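Local structure of maleate cis-trans isomerase (4FQ5) at residues A[102-105]-A[106-110]; A[116-119]-A[120-124]; A[158-162]-A[163-167]; A[217-221]-A[222-226]. The protein probably catalyses the cis-trans isomerisation of the C2-C3 double bond of maleate to give fumarate. The protein carries 1 engineered substitution. All coordinates share one frame; numbering follows the deposited sequence.

Each contact is one short continuous piece of chain, and the four follow in series. Contact 1 opens helix 104-108 just after strand 98-101 of the first four-stranded parallel sheet; contact 2 lies on the next helix, 114-128, its centre about 14 Å away. Contacts 3 and 4 follow strands 153-158 and 215-217 of a second parallel sheet with the same 2-1-3-4 strand order. Contacts 1, 3 and 4, with centres 11 to 13 Å apart, touch one another and all reach the same maleic acid, bringing elements of both sheets to one pocket. Contact 2 packs on contact 1 through Ile107 and Ser118 but does not reach the ligand, its centre about 25 Å from that of contact 3.

Contact 1: residues A[102-105]-A[106-110]; sequences ACLV and AIMSM. With MAE (maleic acid), chain C.
Ala106 sets its CB 3.6 Å from Cys103 SG, one turn into a helix for which Cys103 is the N-cap. SG is turned anti to the Cys103 backbone N (chi1 -175°), which carries it to the ligand, where it is covalently bonded to maleic acid C3 at 1.9 Å. Ile107 lays CB against Leu104 O while its longer branch leads away to Ser118 of helix 114-128. Met108 closes a nearly straight helical bond, N to Leu104 O 3.1 Å, and its extended chain crosses that of Leu104 obliquely, Met108 SD lying 3.5 Å from Leu104 CD1. Ser109 returns to Val105: its N donates to Val105 O at 2.7 Å, and its OG adds a weak bond to the same oxygen, so the Val105 carbonyl takes one firm bond and one weak one from the same residue. At the N-terminal end the first N-H groups turn to the ligand, Leu104 N weakly to O4 at 3.1 Å and Val105 N weakly to O3 at 3.4 Å. Helix-start amides thus address one carboxylate beside the sulfur of Cys103, the predicted nucleophile, and would probably steady the negative charge there.

Contact 2: residues A[116-119]-A[120-124]; sequences RVSA and ERLRN
Four successive backbone bonds tie 116-119 to 120-124: Glu120 N to Arg116 O, Arg121 N to Val117 O at 2.9 Å, Leu122 N to Ser118 O at 2.9 Å, and Arg123 N to Ala119 O. All join residue i+4 to residue i.

A water joins the side chains on one flank. Ser118 OG, anti to its own backbone N (chi1 179°), lies 2.7 Å from it, and Arg121 NH2 donates to it at 2.7 Å. The Arg121 chain runs straight to CD and then bends at chi3 (75°), bringing the guanidinium back alongside the preceding turn; Val117 CG1 stands at its edge, 4.2 Å from Arg121 NH1. The stronger hold on this group comes from elsewhere in the chain: NE forms a salt bridge with Asp85 and NH1 bonds to Tyr114 OH, so its three nitrogens have three separate partners and its rotation is restrained.

All of this belongs to the middle of helix 114-128, an alpha-helix lying on the first parallel sheet of an alpha/beta fold. Ser118 and Leu122 face inward, toward strand 135-137, and Leu122 also meets helix 84-92.

Between turns, Leu122 CD1 packs 3.7 Å from the hydroxyl oxygen Ser118 OG, a van der Waals contact. On the exposed flank the extended Glu120 side chain points back along the helix toward Arg116 O, a placement doubtful in detail because OE2 and that oxygen are both acceptors. The Arg116 side chain leads away, its NE 6.6 Å from Glu120 OE2, so the two opposite charges do not meet.

Contact 3: residues A[158-162]-A[163-167]; sequences TPYMK and PLTEL. With MAE (maleic acid), chain C.
Met161 O accepts Thr165 N at 3.1 Å, nearly along the C=O axis, and Lys162 O accepts Glu166 N, the first turn of helix 162-174 with Met161 at its N-cap. Before that cap the chain leaves strand 153-158 through an ST turn, Thr158 OG1 receiving Tyr160 N at 3.2 Å, at the strand-to-helix junction of the second parallel sheet.

Thr165 reaches back across the cap: its OG1, anti to its carbonyl carbon (chi1 -59°), meets Thr158 OG1 at 2.8 Å in a hydrogen bond whose donor could be either hydroxyl. The end of the strand is thereby tied to the helix start. Thr158 CG2 and Thr165 CG2 touch beside this pair, 3.8 Å apart.

On the outer flank the extended Lys162 runs alongside Glu166, with Lys162 CG 3.8 Å from Glu166 OE1. The charged ends do not meet; Glu166 OE2 instead bonds to Tyr182 OH.

Tyr160 rests its CB on Leu164 CB, 3.9 Å away, and Thr165 OG1 stands at an edge of its ring. Pro159 CD lies over the centre of one ring face. Held so, the ring points its phenol into the substrate pocket, where Tyr160 OH donates to maleic acid O3 at 2.6 Å.

Contact 4: residues A[217-221]-A[222-226]; sequences VISAA and VQMPS. Engineered in segment 217-221: Ala221 (natural residue Cys). With MAE (maleic acid), chain C.
The Ala221-Val222 peptide faces the C4 carboxylate of maleic acid: Val222 N donates to O4 at 2.9 Å from one side of the carboxylate plane, the side on which Ala221 CA also lies, opposite that from which the helix 104-108 amides make their weak bonds. The other carboxylate receives Gln223 N at O2, 2.9 Å away and tilted out of the plane, and Gln223 CB lies near the plane, at the edge formed by the two oxygens, 3.2 Å from maleic acid O1. Ala221 is engineered; the natural residue is cysteine, the predicted proton donor.

Behind this face the loop after strand 215-217 folds on itself. Ser219 OG, anti to its backbone N (chi1 -177°), donates to Ala221 O at 2.6 Å, so the far side of the Ala221-Val222 peptide is held as well. Met224 bends at chi3 to bring its CE 3.4 Å from Ser219 OG, and Ser226 OG packs on Ile218 CG2 at 3.7 Å, between strand 241-243 and helix 201-206. The Gln223 amide is turned from the loop, NE2 bonding to the backbone oxygens of Asn190 and Ser37, and OE1 to Ile39 N.

Consecutive amides thus meet both carboxylates of the cis diacid with main-chain donors. The Ser219 bond to the carbonyl would probably polarise the peptide and strengthen Val222 N as a donor toward the charged oxygen.

Contact 1: residues A[102-105]-A[106-110]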
loop_
_atom_site.group_PDB
_atom_site.type_symbol
_atom_site.label_atom_id
_atom_site.label_comp_id
_atom_site.label_asym_id
_atom_site.label_seq_id
_atom_site.Cartn_x
_atom_site.Cartn_y
_atom_site.Cartn_z
ATOM N N ALA A 102 -12.415 -21.317 -8.040
ATOM C CA ALA A 102 -11.776 -20.513 -9.089
ATOM C C ALA A 102 -12.007 -20.949 -10.549
ATOM O O ALA A 102 -12.139 -20.099 -11.427
ATOM C CB ALA A 102 -10.287 -20.378 -8.811
ATOM N N CYS A 103 -12.081 -22.234 -10.845
ATOM C CA CYS A 103 -12.072 -22.651 -12.248
ATOM C C CYS A 103 -13.444 -22.710 -12.936
ATOM O O CYS A 103 -14.248 -23.593 -12.725
ATOM C CB CYS A 103 -11.341 -23.977 -12.388
ATOM S SG CYS A 103 -11.095 -24.584 -14.055
ATOM N N LEU A 104 -13.651 -21.742 -13.797
ATOM C CA LEU A 104 -14.883 -21.558 -14.568
ATOM C C LEU A 104 -15.235 -22.778 -15.419
ATOM O O LEU A 104 -16.361 -23.256 -15.380
ATOM C CB LEU A 104 -14.730 -20.317 -15.463
ATOM C CG LEU A 104 -15.639 -19.765 -16.581
ATOM C CD1 LEU A 104 -16.170 -20.784 -17.587
ATOM C CD2 LEU A 104 -16.754 -18.875 -16.064
ATOM N N VAL A 105 -14.267 -23.266 -16.190
ATOM C CA VAL A 105 -14.528 -24.335 -17.149
ATOM C C VAL A 105 -14.800 -25.694 -16.476
ATOM O O VAL A 105 -15.533 -26.523 -17.011
ATOM C CB VAL A 105 -13.430 -24.413 -18.239
ATOM C CG1 VAL A 105 -12.149 -25.053 -17.710
ATOM C CG2 VAL A 105 -13.952 -25.141 -19.468
ATOM N N ALA A 106 -14.217 -25.900 -15.299
ATOM C CA ALA A 106 -14.414 -27.134 -14.541
ATOM C C ALA A 106 -15.876 -27.268 -14.128
ATOM O O ALA A 106 -16.456 -28.354 -14.199
ATOM C CB ALA A 106 -13.516 -27.146 -13.318
ATOM N N ILE A 107 -16.467 -26.158 -13.705
ATOM C CA ILE A 107 -17.881 -26.130 -13.364
ATOM C C ILE A 107 -18.753 -26.330 -14.610
ATOM O O ILE A 107 -19.605 -27.220 -14.638
ATOM C CB ILE A 107 -18.262 -24.825 -12.627
ATOM C CG1 ILE A 107 -17.642 -24.777 -11.219
ATOM C CG2 ILE A 107 -19.773 -24.640 -12.589
ATOM C CD1 ILE A 107 -17.938 -25.975 -10.332
ATOM N N MET A 108 -18.525 -25.519 -15.637
ATOM C CA MET A 108 -19.343 -25.584 -16.848
ATOM C C MET A 108 -19.216 -26.933 -17.579
ATOM O O MET A 108 -20.191 -27.419 -18.143
ATOM C CB MET A 108 -19.072 -24.384 -17.773
ATOM C CG MET A 108 -19.463 -23.034 -17.164
ATOM S SD MET A 108 -19.495 -21.667 -18.346
ATOM C CE MET A 108 -20.061 -20.308 -17.335
ATOM N N SER A 109 -18.026 -27.536 -17.536
ATOM C CA SER A 109 -17.766 -28.868 -18.108
ATOM C C SER A 109 -18.657 -29.987 -17.566
ATOM O O SER A 109 -18.786 -31.038 -18.195
ATOM C CB SER A 109 -16.319 -29.285 -17.831
ATOM O OG SER A 109 -15.450 -28.766 -18.809
ATOM N N MET A 110 -19.233 -29.776 -16.386
ATOM C CA MET A 110 -19.994 -30.823 -15.710
ATOM C C MET A 110 -21.459 -30.860 -16.123
ATOM O O MET A 110 -22.216 -31.688 -15.640
ATOM C CB MET A 110 -19.871 -30.675 -14.192
ATOM C CG MET A 110 -18.468 -30.901 -13.647
ATOM S SD MET A 110 -17.869 -32.585 -13.894
ATOM C CE MET A 110 -19.025 -33.500 -12.878
HETATM C C1 MAE C . -7.835 -22.169 -14.740
HETATM O O1 MAE C . -6.763 -22.264 -14.121
HETATM O O2 MAE C . -8.076 -21.276 -15.565
HETATM C C2 MAE C . -8.858 -23.196 -14.494
HETATM C C3 MAE C . -10.131 -23.083 -14.826
HETATM C C4 MAE C . -10.740 -21.899 -15.473
HETATM O O3 MAE C . -11.153 -22.016 -16.622
HETATM O O4 MAE C . -10.873 -20.829 -14.868
#

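Contact 2: residues A[116-119]-A[120-124]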
loop_
_atom_site.group_PDB
_atom_site.type_symbol
_atom_site.label_atom_id
_atom_site.label_comp_id
_atom_site.label_asym_id
_atom_site.label_seq_id
_atom_site.Cartn_x
_atom_site.Cartn_y
_atom_site.Cartn_z
ATOM N N ARG A 116 -24.943 -24.114 -9.755
ATOM C CA ARG A 116 -25.855 -24.148 -8.609
ATOM C C ARG A 116 -25.618 -25.382 -7.748
ATOM O O ARG A 116 -25.616 -25.291 -6.519
ATOM C CB ARG A 116 -27.317 -24.108 -9.059
ATOM C CG ARG A 116 -28.074 -22.837 -8.715
ATOM C CD ARG A 116 -27.411 -21.585 -9.262
ATOM N NE ARG A 116 -28.366 -20.489 -9.412
ATOM C CZ ARG A 116 -28.060 -19.198 -9.305
ATOM N NH1 ARG A 116 -29.003 -18.282 -9.468
ATOM N NH2 ARG A 116 -26.815 -18.817 -9.030
ATOM N N VAL A 117 -25.428 -26.530 -8.401
ATOM C CA VAL A 117 -25.174 -27.780 -7.695
ATOM C C VAL A 117 -23.916 -27.638 -6.842
ATOM O O VAL A 117 -23.933 -27.937 -5.646
ATOM C CB VAL A 117 -25.014 -28.973 -8.667
ATOM C CG1 VAL A 117 -24.632 -30.239 -7.907
ATOM C CG2 VAL A 117 -26.292 -29.197 -9.456
ATOM N N SER A 118 -22.841 -27.167 -7.475
ATOM C CA SER A 118 -21.537 -26.998 -6.832
ATOM C C SER A 118 -21.601 -26.070 -5.622
ATOM O O SER A 118 -21.125 -26.428 -4.548
ATOM C CB SER A 118 -20.509 -26.476 -7.840
ATOM O OG SER A 118 -19.244 -26.290 -7.219
ATOM N N ALA A 119 -22.193 -24.890 -5.796
ATOM C CA ALA A 119 -22.337 -23.925 -4.700
ATOM C C ALA A 119 -23.115 -24.512 -3.514
ATOM O O ALA A 119 -22.698 -24.377 -2.365
ATOM C CB ALA A 119 -23.004 -22.650 -5.190
ATOM N N GLU A 120 -24.242 -25.162 -3.795
ATOM C CA GLU A 120 -25.070 -25.745 -2.731
ATOM C C GLU A 120 -24.365 -26.901 -2.018
ATOM O O GLU A 120 -24.432 -27.002 -0.792
ATOM C CB GLU A 120 -26.448 -26.151 -3.265
ATOM C CG GLU A 120 -27.369 -24.957 -3.495
ATOM C CD GLU A 120 -28.490 -25.220 -4.489
ATOM O OE1 GLU A 120 -29.621 -24.752 -4.239
ATOM O OE2 GLU A 120 -28.250 -25.877 -5.526
ATOM N N ARG A 121 -23.650 -27.736 -2.773
ATOM C CA ARG A 121 -22.931 -28.871 -2.181
ATOM C C ARG A 121 -21.782 -28.391 -1.297
ATOM O O ARG A 121 -21.627 -28.859 -0.169
ATOM C CB ARG A 121 -22.413 -29.837 -3.252
ATOM C CG ARG A 121 -21.907 -31.164 -2.691
ATOM C CD ARG A 121 -21.378 -32.092 -3.781
ATOM N NE ARG A 121 -20.061 -31.677 -4.277
ATOM C CZ ARG A 121 -19.817 -31.123 -5.469
ATOM N NH1 ARG A 121 -20.792 -30.899 -6.347
ATOM N NH2 ARG A 121 -18.574 -30.787 -5.784
ATOM N N LEU A 122 -20.988 -27.453 -1.813
ATOM C CA LEU A 122 -19.884 -26.869 -1.048
ATOM C C LEU A 122 -20.382 -26.154 0.204
ATOM O O LEU A 122 -19.776 -26.281 1.257
ATOM C CB LEU A 122 -19.041 -25.921 -1.912
ATOM C CG LEU A 122 -18.304 -26.517 -3.118
ATOM C CD1 LEU A 122 -17.699 -25.406 -3.960
ATOM C CD2 LEU A 122 -17.246 -27.532 -2.712
ATOM N N ARG A 123 -21.488 -25.419 0.092
ATOM C CA ARG A 123 -22.085 -24.771 1.264
ATOM C C ARG A 123 -22.449 -25.803 2.338
ATOM O O ARG A 123 -22.170 -25.594 3.523
ATOM C CB ARG A 123 -23.301 -23.903 0.891
ATOM C CG ARG A 123 -24.100 -23.441 2.103
ATOM C CD ARG A 123 -24.701 -22.054 1.961
ATOM N NE ARG A 123 -25.318 -21.639 3.225
ATOM C CZ ARG A 123 -24.880 -20.656 4.016
ATOM N NH1 ARG A 123 -23.814 -19.933 3.689
ATOM N NH2 ARG A 123 -25.530 -20.381 5.138
ATOM N N ASN A 124 -23.056 -26.913 1.911
ATOM C CA ASN A 124 -23.419 -28.011 2.814
ATOM C C ASN A 124 -22.199 -28.597 3.517
ATOM O O ASN A 124 -22.224 -28.823 4.725
ATOM C CB ASN A 124 -24.156 -29.127 2.063
ATOM C CG ASN A 124 -25.571 -28.749 1.673
ATOM O OD1 ASN A 124 -26.176 -27.842 2.252
ATOM N ND2 ASN A 124 -26.119 -29.465 0.694
HETATM O O HOH W 1 -17.886 -28.623 -7.278
#

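Contact 3: residues A[158-162]-A[163-167]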
loop_
_atom_site.group_PDB
_atom_site.type_symbol
_atom_site.label_atom_id
_atom_site.label_comp_id
_atom_site.label_asym_id
_atom_site.label_seq_id
_atom_site.Cartn_x
_atom_site.Cartn_y
_atom_site.Cartn_z
ATOM N N THR A 158 -11.372 -16.897 -24.559
ATOM C CA THR A 158 -10.923 -17.977 -23.674
ATOM C C THR A 158 -9.542 -18.472 -24.112
ATOM O O THR A 158 -9.135 -18.233 -25.251
ATOM C CB THR A 158 -11.893 -19.185 -23.674
ATOM O OG1 THR A 158 -11.500 -20.113 -24.695
ATOM C CG2 THR A 158 -13.342 -18.766 -23.892
ATOM N N PRO A 159 -8.811 -19.164 -23.215
ATOM C CA PRO A 159 -7.560 -19.795 -23.611
ATOM C C PRO A 159 -7.706 -21.282 -23.953
ATOM O O PRO A 159 -6.729 -21.914 -24.362
ATOM C CB PRO A 159 -6.706 -19.648 -22.359
ATOM C CG PRO A 159 -7.691 -19.781 -21.245
ATOM C CD PRO A 159 -8.993 -19.207 -21.750
ATOM N N TYR A 160 -8.914 -21.816 -23.797
ATOM C CA TYR A 160 -9.152 -23.254 -23.885
ATOM C C TYR A 160 -9.063 -23.801 -25.303
ATOM O O TYR A 160 -9.176 -23.061 -26.284
ATOM C CB TYR A 160 -10.544 -23.627 -23.358
ATOM C CG TYR A 160 -11.007 -22.927 -22.103
ATOM C CD1 TYR A 160 -10.259 -22.968 -20.924
ATOM C CD2 TYR A 160 -12.224 -22.259 -22.087
ATOM C CE1 TYR A 160 -10.710 -22.337 -19.774
ATOM C CE2 TYR A 160 -12.674 -21.617 -20.953
ATOM C CZ TYR A 160 -11.920 -21.667 -19.798
ATOM O OH TYR A 160 -12.393 -21.023 -18.679
ATOM N N MET A 161 -8.883 -25.118 -25.381
ATOM C CA MET A 161 -9.133 -25.878 -26.602
ATOM C C MET A 161 -10.572 -25.652 -27.069
ATOM O O MET A 161 -11.454 -25.324 -26.271
ATOM C CB MET A 161 -8.868 -27.365 -26.360
ATOM C CG MET A 161 -7.459 -27.677 -25.871
ATOM S SD MET A 161 -6.141 -26.866 -26.814
ATOM C CE MET A 161 -6.115 -27.834 -28.327
ATOM N N LYS A 162 -10.800 -25.828 -28.365
ATOM C CA LYS A 162 -12.069 -25.465 -29.009
ATOM C C LYS A 162 -13.322 -26.152 -28.428
ATOM O O LYS A 162 -14.326 -25.475 -28.212
ATOM C CB LYS A 162 -11.960 -25.675 -30.528
ATOM C CG LYS A 162 -13.164 -25.247 -31.350
ATOM C CD LYS A 162 -12.877 -25.464 -32.831
ATOM C CE LYS A 162 -14.096 -25.173 -33.695
ATOM N NZ LYS A 162 -13.763 -25.346 -35.138
ATOM N N PRO A 163 -13.267 -27.482 -28.175
ATOM C CA PRO A 163 -14.433 -28.188 -27.597
ATOM C C PRO A 163 -14.874 -27.627 -26.242
ATOM O O PRO A 163 -16.067 -27.451 -26.000
ATOM C CB PRO A 163 -13.920 -29.624 -27.408
ATOM C CG PRO A 163 -12.826 -29.767 -28.415
ATOM C CD PRO A 163 -12.170 -28.418 -28.496
ATOM N N LEU A 164 -13.902 -27.369 -25.373
ATOM C CA LEU A 164 -14.147 -26.772 -24.057
ATOM C C LEU A 164 -14.754 -25.379 -24.173
ATOM O O LEU A 164 -15.698 -25.056 -23.452
ATOM C CB LEU A 164 -12.841 -26.726 -23.255
ATOM C CG LEU A 164 -12.601 -27.777 -22.165
ATOM C CD1 LEU A 164 -13.465 -29.023 -22.303
ATOM C CD2 LEU A 164 -11.124 -28.133 -22.066
ATOM N N THR A 165 -14.216 -24.568 -25.089
ATOM C CA THR A 165 -14.751 -23.229 -25.360
ATOM C C THR A 165 -16.220 -23.307 -25.795
ATOM O O THR A 165 -17.054 -22.493 -25.374
ATOM C CB THR A 165 -13.910 -22.491 -26.428
ATOM O OG1 THR A 165 -12.553 -22.380 -25.978
ATOM C CG2 THR A 165 -14.464 -21.095 -26.703
ATOM N N GLU A 166 -16.524 -24.303 -26.625
ATOM C CA GLU A 166 -17.885 -24.547 -27.098
ATOM C C GLU A 166 -18.831 -24.807 -25.939
ATOM O O GLU A 166 -19.922 -24.251 -25.891
ATOM C CB GLU A 166 -17.904 -25.756 -28.026
ATOM C CG GLU A 166 -18.619 -25.507 -29.332
ATOM C CD GLU A 166 -17.681 -24.966 -30.385
ATOM O OE1 GLU A 166 -16.932 -25.776 -30.979
ATOM O OE2 GLU A 166 -17.701 -23.737 -30.623
ATOM N N LEU A 167 -18.405 -25.665 -25.011
ATOM C CA LEU A 167 -19.179 -25.966 -23.805
ATOM C C LEU A 167 -19.496 -24.700 -23.021
ATOM O O LEU A 167 -20.625 -24.516 -22.571
ATOM C CB LEU A 167 -18.428 -26.954 -22.905
ATOM C CG LEU A 167 -18.675 -28.467 -22.994
ATOM C CD1 LEU A 167 -18.645 -29.007 -24.421
ATOM C CD2 LEU A 167 -17.661 -29.205 -22.134
HETATM C C1 MAE C . -7.835 -22.169 -14.740
HETATM O O1 MAE C . -6.763 -22.264 -14.121
HETATM O O2 MAE C . -8.076 -21.276 -15.565
HETATM C C2 MAE C . -8.858 -23.196 -14.494
HETATM C C3 MAE C . -10.131 -23.083 -14.826
HETATM C C4 MAE C . -10.740 -21.899 -15.473
HETATM O O3 MAE C . -11.153 -22.016 -16.622
HETATM O O4 MAE C . -10.873 -20.829 -14.868
#

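Contact 4: residues A[217-221]-A[222-226]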
loop_
_atom_site.group_PDB
_atom_site.type_symbol
_atom_site.label_atom_id
_atom_site.label_comp_id
_atom_site.label_asym_id
_atom_site.label_seq_id
_atom_site.Cartn_x
_atom_site.Cartn_y
_atom_site.Cartn_z
ATOM N N VAL A 217 -16.198 -10.266 -22.309
ATOM C CA VAL A 217 -15.537 -11.135 -21.351
ATOM C C VAL A 217 -14.122 -11.331 -21.865
ATOM O O VAL A 217 -13.886 -12.133 -22.778
ATOM C CB VAL A 217 -16.269 -12.488 -21.186
ATOM C CG1 VAL A 217 -15.519 -13.394 -20.219
ATOM C CG2 VAL A 217 -17.694 -12.266 -20.701
ATOM N N ILE A 218 -13.191 -10.574 -21.286
ATOM C CA ILE A 218 -11.795 -10.560 -21.719
ATOM C C ILE A 218 -11.077 -11.876 -21.395
ATOM O O ILE A 218 -10.109 -12.237 -22.062
ATOM C CB ILE A 218 -11.029 -9.337 -21.137
ATOM C CG1 ILE A 218 -9.655 -9.177 -21.794
ATOM C CG2 ILE A 218 -10.914 -9.421 -19.614
ATOM C CD1 ILE A 218 -9.047 -7.792 -21.644
ATOM N N SER A 219 -11.547 -12.569 -20.358
ATOM C CA SER A 219 -11.083 -13.920 -20.049
ATOM C C SER A 219 -12.173 -14.673 -19.310
ATOM O O SER A 219 -12.614 -14.243 -18.234
ATOM C CB SER A 219 -9.801 -13.906 -19.206
ATOM O OG SER A 219 -9.347 -15.237 -18.986
ATOM N N ALA A 220 -12.620 -15.782 -19.899
ATOM C CA ALA A 220 -13.546 -16.694 -19.228
ATOM C C ALA A 220 -12.772 -17.564 -18.251
ATOM O O ALA A 220 -13.341 -18.119 -17.314
ATOM C CB ALA A 220 -14.280 -17.560 -20.243
ATOM N N ALA A 221 -11.471 -17.680 -18.481
ATOM C CA ALA A 221 -10.597 -18.464 -17.627
ATOM C C ALA A 221 -9.966 -17.608 -16.550
ATOM O O ALA A 221 -9.791 -16.394 -16.699
ATOM C CB ALA A 221 -9.515 -19.140 -18.445
ATOM N N VAL A 222 -9.586 -18.278 -15.479
ATOM C CA VAL A 222 -9.044 -17.639 -14.314
ATOM C C VAL A 222 -7.508 -17.728 -14.316
ATOM O O VAL A 222 -6.837 -16.984 -13.603
ATOM C CB VAL A 222 -9.756 -18.239 -13.081
ATOM C CG1 VAL A 222 -8.798 -18.743 -12.021
ATOM C CG2 VAL A 222 -10.791 -17.262 -12.541
ATOM N N GLN A 223 -6.951 -18.606 -15.152
ATOM C CA GLN A 223 -5.493 -18.688 -15.307
ATOM C C GLN A 223 -4.908 -17.628 -16.250
ATOM O O GLN A 223 -3.774 -17.194 -16.063
ATOM C CB GLN A 223 -5.054 -20.087 -15.761
ATOM C CG GLN A 223 -3.547 -20.285 -15.897
ATOM C CD GLN A 223 -2.815 -20.383 -14.568
ATOM O OE1 GLN A 223 -3.029 -19.578 -13.650
ATOM N NE2 GLN A 223 -1.919 -21.363 -14.468
ATOM N N MET A 224 -5.664 -17.231 -17.268
ATOM C CA MET A 224 -5.153 -16.280 -18.250
ATOM C C MET A 224 -5.183 -14.868 -17.669
ATOM O O MET A 224 -6.254 -14.366 -17.353
ATOM C CB MET A 224 -5.979 -16.335 -19.534
ATOM C CG MET A 224 -5.441 -15.414 -20.610
ATOM S SD MET A 224 -6.199 -15.665 -22.218
ATOM C CE MET A 224 -7.844 -15.010 -21.981
ATOM N N PRO A 225 -4.004 -14.232 -17.518
ATOM C CA PRO A 225 -3.954 -12.871 -16.969
ATOM C C PRO A 225 -4.687 -11.887 -17.865
ATOM O O PRO A 225 -4.553 -11.943 -19.090
ATOM C CB PRO A 225 -2.452 -12.543 -16.942
ATOM C CG PRO A 225 -1.751 -13.848 -17.068
ATOM C CD PRO A 225 -2.662 -14.746 -17.851
ATOM N N SER A 226 -5.469 -11.000 -17.267
ATOM C CA SER A 226 -6.211 -10.028 -18.055
ATOM C C SER A 226 -6.378 -8.704 -17.334
ATOM O O SER A 226 -6.664 -7.691 -17.965
ATOM C CB SER A 226 -7.584 -10.580 -18.442
ATOM O OG SER A 226 -8.386 -10.781 -17.292
HETATM C C1 MAE C . -7.835 -22.169 -14.740
HETATM O O1 MAE C . -6.763 -22.264 -14.121
HETATM O O2 MAE C . -8.076 -21.276 -15.565
HETATM C C2 MAE C . -8.858 -23.196 -14.494
HETATM C C3 MAE C . -10.131 -23.083 -14.826
HETATM C C4 MAE C . -10.740 -21.899 -15.473
HETATM O O3 MAE C . -11.153 -22.016 -16.622
HETATM O O4 MAE C . -10.873 -20.829 -14.868
#